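Arginine--tRNA ligase (Campylobacter jejuni, PDB 3FNR) catalyses the ATP-dependent attachment of L-arginine to tRNA(Arg), releasing AMP and diphosphate, as a monomeric class I aminoacyl-tRNA synthetase. Local coordinates at residues A393-L396 and Q397-P400; A380-L383 and K384-L387. The protein carries 1 engineered substitution. One frame throughout, in Å; residues are numbered along the deposited sequence. Where two conformers were deposited one is given.

Contact 2 comes first along the chain from the N terminus, at the junction where helix 371-381 gives way to helix 383-393 in the DALR anticodon-binding domain. Contact 1 follows in the same domain, rounding the short loop from helix 383-393 into helix 398-416. Together they illustrate two ways of joining successive helices of a bundle. The two are in series, neither enclosing nor crossing the other, with centres about 12 Å apart. They nevertheless touch: Ile399 CG1 packs on Leu387 CD2 at 4.1 Å, so the start of helix 398-416 rests against helix 383-393. Both contacts also reach Leu62 of helix 50-65 in the catalytic domain.

Contact 1: residues A393-L396 and Q397-P400; sequences ARAL and QKIP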
loop_
_atom_site.group_PDB
_atom_site.type_symbol
_atom_site.label_atom_id
_atom_site.label_comp_id
_atom_site.label_asym_id
_atom_site.label_seq_id
_atom_site.Cartn_x
_atom_site.Cartn_y
_atom_site.Cartn_z
ATOM N N ALA A 393 -3.050 -11.972 -11.337
ATOM C CA ALA A 393 -4.449 -11.552 -11.398
ATOM C C ALA A 393 -4.703 -10.267 -10.609
ATOM O O ALA A 393 -5.827 -9.758 -10.616
ATOM C CB ALA A 393 -5.362 -12.669 -10.880
ATOM N N ARG A 394 -3.652 -9.765 -9.945
ATOM C CA ARG A 394 -3.712 -8.612 -9.027
ATOM C C ARG A 394 -4.680 -8.855 -7.860
ATOM O O ARG A 394 -5.195 -7.914 -7.247
ATOM C CB ARG A 394 -4.028 -7.290 -9.761
ATOM C CG ARG A 394 -3.240 -7.037 -11.058
ATOM C CD ARG A 394 -1.754 -6.802 -10.832
ATOM N NE ARG A 394 -1.098 -6.378 -12.070
ATOM C CZ ARG A 394 -0.350 -7.158 -12.846
ATOM N NH1 ARG A 394 0.191 -6.660 -13.951
ATOM N NH2 ARG A 394 -0.125 -8.428 -12.515
ATOM N N ALA A 395 -4.903 -10.131 -7.545
ATOM C CA ALA A 395 -5.842 -10.535 -6.504
ATOM C C ALA A 395 -5.117 -10.804 -5.186
ATOM O O ALA A 395 -4.901 -11.960 -4.800
ATOM C CB ALA A 395 -6.629 -11.772 -6.957
ATOM N N LEU A 396 -4.740 -9.738 -4.491
ATOM C CA LEU A 396 -3.922 -9.877 -3.288
ATOM C C LEU A 396 -4.656 -10.495 -2.094
ATOM O O LEU A 396 -4.015 -10.997 -1.178
ATOM C CB LEU A 396 -3.266 -8.543 -2.900
ATOM C CG LEU A 396 -2.392 -7.882 -3.971
ATOM C CD1 LEU A 396 -1.740 -6.611 -3.460
ATOM C CD2 LEU A 396 -1.340 -8.834 -4.506
ATOM N N GLN A 397 -5.990 -10.474 -2.123
ATOM C CA GLN A 397 -6.805 -11.098 -1.078
ATOM C C GLN A 397 -6.687 -12.616 -1.028
ATOM O O GLN A 397 -7.083 -13.221 -0.036
ATOM C CB GLN A 397 -8.279 -10.673 -1.179
ATOM C CG GLN A 397 -9.106 -11.380 -2.256
ATOM C CD GLN A 397 -8.825 -10.870 -3.667
ATOM O OE1 GLN A 397 -8.230 -9.804 -3.858
ATOM N NE2 GLN A 397 -9.258 -11.633 -4.663
ATOM N N LYS A 398 -6.135 -13.220 -2.081
ATOM C CA LYS A 398 -5.779 -14.639 -2.083
ATOM C C LYS A 398 -4.705 -14.965 -1.038
ATOM O O LYS A 398 -4.620 -16.100 -0.559
ATOM C CB LYS A 398 -5.295 -15.083 -3.473
ATOM C CG LYS A 398 -6.311 -14.950 -4.612
ATOM C CD LYS A 398 -7.077 -16.245 -4.866
ATOM C CE LYS A 398 -7.937 -16.171 -6.133
ATOM N NZ LYS A 398 -7.122 -16.038 -7.381
ATOM N N ILE A 399 -3.876 -13.984 -0.689
ATOM C CA ILE A 399 -2.861 -14.203 0.348
ATOM C C ILE A 399 -3.479 -14.394 1.766
ATOM O O ILE A 399 -3.213 -15.423 2.395
ATOM C CB ILE A 399 -1.697 -13.149 0.316
ATOM C CG1 ILE A 399 -1.052 -13.070 -1.073
ATOM C CG2 ILE A 399 -0.627 -13.488 1.349
ATOM C CD1 ILE A 399 -0.007 -11.930 -1.207
ATOM N N PRO A 400 -4.293 -13.424 2.274
ATOM C CA PRO A 400 -5.046 -13.705 3.517
ATOM C C PRO A 400 -5.945 -14.952 3.466
ATOM O O PRO A 400 -6.023 -15.675 4.463
ATOM C CB PRO A 400 -5.920 -12.457 3.700
ATOM C CG PRO A 400 -5.247 -11.391 2.947
ATOM C CD PRO A 400 -4.528 -12.038 1.814
#
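Two backbone bonds in succession turn the chain from Ala395 into the next helix. Ile399 N donates to Leu396 O at 3.0 Å, and Lys398 N to Ala395 O at 3.2 Å; in both the donor stands well above the carbonyl plane, away from the lone-pair directions. The second bond closes a type I beta turn from Ala395 to Lys398. Leu396 O is further hemmed in by the ring of Pro400, whose CD lies 3.2 Å away; the proline, lacking an N-H, cannot add a bond there.

Side chains wrap the same turn. Gln397 folds back over Ala395: its CG sits between the backbone N and the carbonyl carbon (chi1 79°), and a second bend at chi2 (-76°) carries the amide along the preceding backbone. NE2 ends 3.5 Å from Ala395 CB, a van der Waals contact, while OE1 lies beside the peptide that joins Ala395 to Leu396. From another side Lys398 lays its CG against Ala395 O at 3.3 Å, and its ammonium group forms a long, weak ion pair with Asp389. Leu396 is buried, its side chain directed out of the turn onto Phe55, Thr58 and Leu62 of helix 50-65.

Just upstream, Arg394 has left the helix with positive phi; in one of its two deposited conformers its NE forms a salt bridge with Glu268 in the catalytic domain. The whole is a short connection between successive helices: a Schellman motif ends helix 383-393, and a type I beta turn leads into helix 398-416 of the anticodon-binding domain.

Contact 2: residues A380-L383 and K384-L387; sequences ALNL and KAVL. With SO4 (sulfate ion), chain B.
Lys384 reaches a sulfate ion, probably from the crystallisation liquor, through a hydrogen bond of 2.7 Å from its NZ to sulfate O4. The chain runs away from Leu383, and bends at chi3 and chi4 turn NZ toward this anion, which Glu26 N and Lys28 NZ also bind; the two lysines probably offset its charge.

Along the backbone, Leu387 N donates to Leu383 O at 2.9 Å, nearly in line with the carbonyl, and Val386 N to Asn382 O at 3.2 Å, in the carbonyl plane. Both are i to i+4 helical bonds. One position earlier a water takes their place, accepting from Ala385 N and donating to Leu381 O, each at 3.2 Å, and so bridges the irregular turn at Asn382.

The Asn382 side chain crosses that of Val386 at about a right angle, its OD1 near Val386 CG2 and its ND2 3.5 Å from Ala385 CB. One helical turn apart, Leu383 and Leu387 pack obliquely, CD1 of Leu383 being 3.8 Å from CG of Leu387; with CG anti to the backbone N (chi1 -180°), Leu383 brings CD1 toward Leu387. This leucine pair faces helix 425-445, through Thr441 and Leu445, and helix 398-416, through Tyr402 and Ile399; Leu387 also meets helix 50-65.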
loop_
_atom_site.group_PDB
_atom_site.type_symbol
_atom_site.label_atom_id
_atom_site.label_comp_id
_atom_site.label_asym_id
_atom_site.label_seq_id
_atom_site.Cartn_x
_atom_site.Cartn_y
_atom_site.Cartn_z
ATOM N N ALA A 380 0.897 -26.441 2.586
ATOM C CA ALA A 380 2.100 -25.683 2.932
ATOM C C ALA A 380 2.914 -25.356 1.681
ATOM O O ALA A 380 3.273 -24.198 1.460
ATOM C CB ALA A 380 2.957 -26.441 3.954
ATOM N N LEU A 381 3.151 -26.369 0.846
ATOM C CA LEU A 381 3.979 -26.218 -0.352
ATOM C C LEU A 381 3.298 -25.450 -1.489
ATOM O O LEU A 381 3.974 -24.904 -2.358
ATOM C CB LEU A 381 4.467 -27.587 -0.840
ATOM C CG LEU A 381 5.407 -28.294 0.139
ATOM C CD1 LEU A 381 5.581 -29.751 -0.244
ATOM C CD2 LEU A 381 6.760 -27.586 0.207
ATOM N N ASN A 382 1.967 -25.396 -1.453
ATOM C CA ASN A 382 1.155 -24.725 -2.467
ATOM C C ASN A 382 1.257 -23.189 -2.451
ATOM O O ASN A 382 0.673 -22.536 -3.313
ATOM C CB ASN A 382 -0.312 -25.129 -2.294
ATOM C CG ASN A 382 -1.185 -24.752 -3.494
ATOM O OD1 ASN A 382 -2.265 -24.171 -3.334
ATOM N ND2 ASN A 382 -0.717 -25.071 -4.693
ATOM N N LEU A 383 1.976 -22.621 -1.476
ATOM C CA LEU A 383 2.144 -21.161 -1.369
ATOM C C LEU A 383 2.692 -20.541 -2.656
ATOM O O LEU A 383 2.169 -19.532 -3.111
ATOM C CB LEU A 383 3.022 -20.781 -0.165
ATOM C CG LEU A 383 3.299 -19.290 0.097
ATOM C CD1 LEU A 383 2.027 -18.485 0.280
ATOM C CD2 LEU A 383 4.212 -19.101 1.288
ATOM N N LYS A 384 3.707 -21.172 -3.246
ATOM C CA LYS A 384 4.318 -20.721 -4.506
ATOM C C LYS A 384 3.289 -20.461 -5.603
ATOM O O LYS A 384 3.281 -19.386 -6.198
ATOM C CB LYS A 384 5.332 -21.757 -4.994
ATOM C CG LYS A 384 6.343 -21.222 -6.011
ATOM C CD LYS A 384 6.960 -22.360 -6.815
ATOM C CE LYS A 384 8.407 -22.073 -7.208
ATOM N NZ LYS A 384 8.657 -20.708 -7.769
ATOM N N ALA A 385 2.419 -21.445 -5.842
ATOM C CA ALA A 385 1.339 -21.335 -6.823
ATOM C C ALA A 385 0.401 -20.178 -6.493
ATOM O O ALA A 385 0.046 -19.401 -7.368
ATOM C CB ALA A 385 0.548 -22.649 -6.893
ATOM N N VAL A 386 0.010 -20.080 -5.226
ATOM C CA VAL A 386 -0.889 -19.028 -4.765
ATOM C C VAL A 386 -0.302 -17.639 -5.026
ATOM O O VAL A 386 -0.991 -16.788 -5.586
ATOM C CB VAL A 386 -1.247 -19.204 -3.269
ATOM C CG1 VAL A 386 -2.086 -18.030 -2.772
ATOM C CG2 VAL A 386 -2.010 -20.523 -3.063
ATOM N N LEU A 387 0.969 -17.437 -4.656
ATOM C CA LEU A 387 1.624 -16.126 -4.787
ATOM C C LEU A 387 1.730 -15.667 -6.241
ATOM O O LEU A 387 1.438 -14.516 -6.556
ATOM C CB LEU A 387 3.017 -16.140 -4.151
ATOM C CG LEU A 387 3.060 -16.366 -2.643
ATOM C CD1 LEU A 387 4.503 -16.386 -2.154
ATOM C CD2 LEU A 387 2.202 -15.357 -1.862
HETATM S S SO4 B . 9.901 -19.273 -11.229
HETATM O O1 SO4 B . 10.088 -20.001 -12.486
HETATM O O2 SO4 B . 10.978 -18.304 -11.096
HETATM O O3 SO4 B . 8.612 -18.588 -11.268
HETATM O O4 SO4 B . 9.933 -20.179 -10.088
HETATM O O HOH W 1 3.314 -24.540 -5.460
#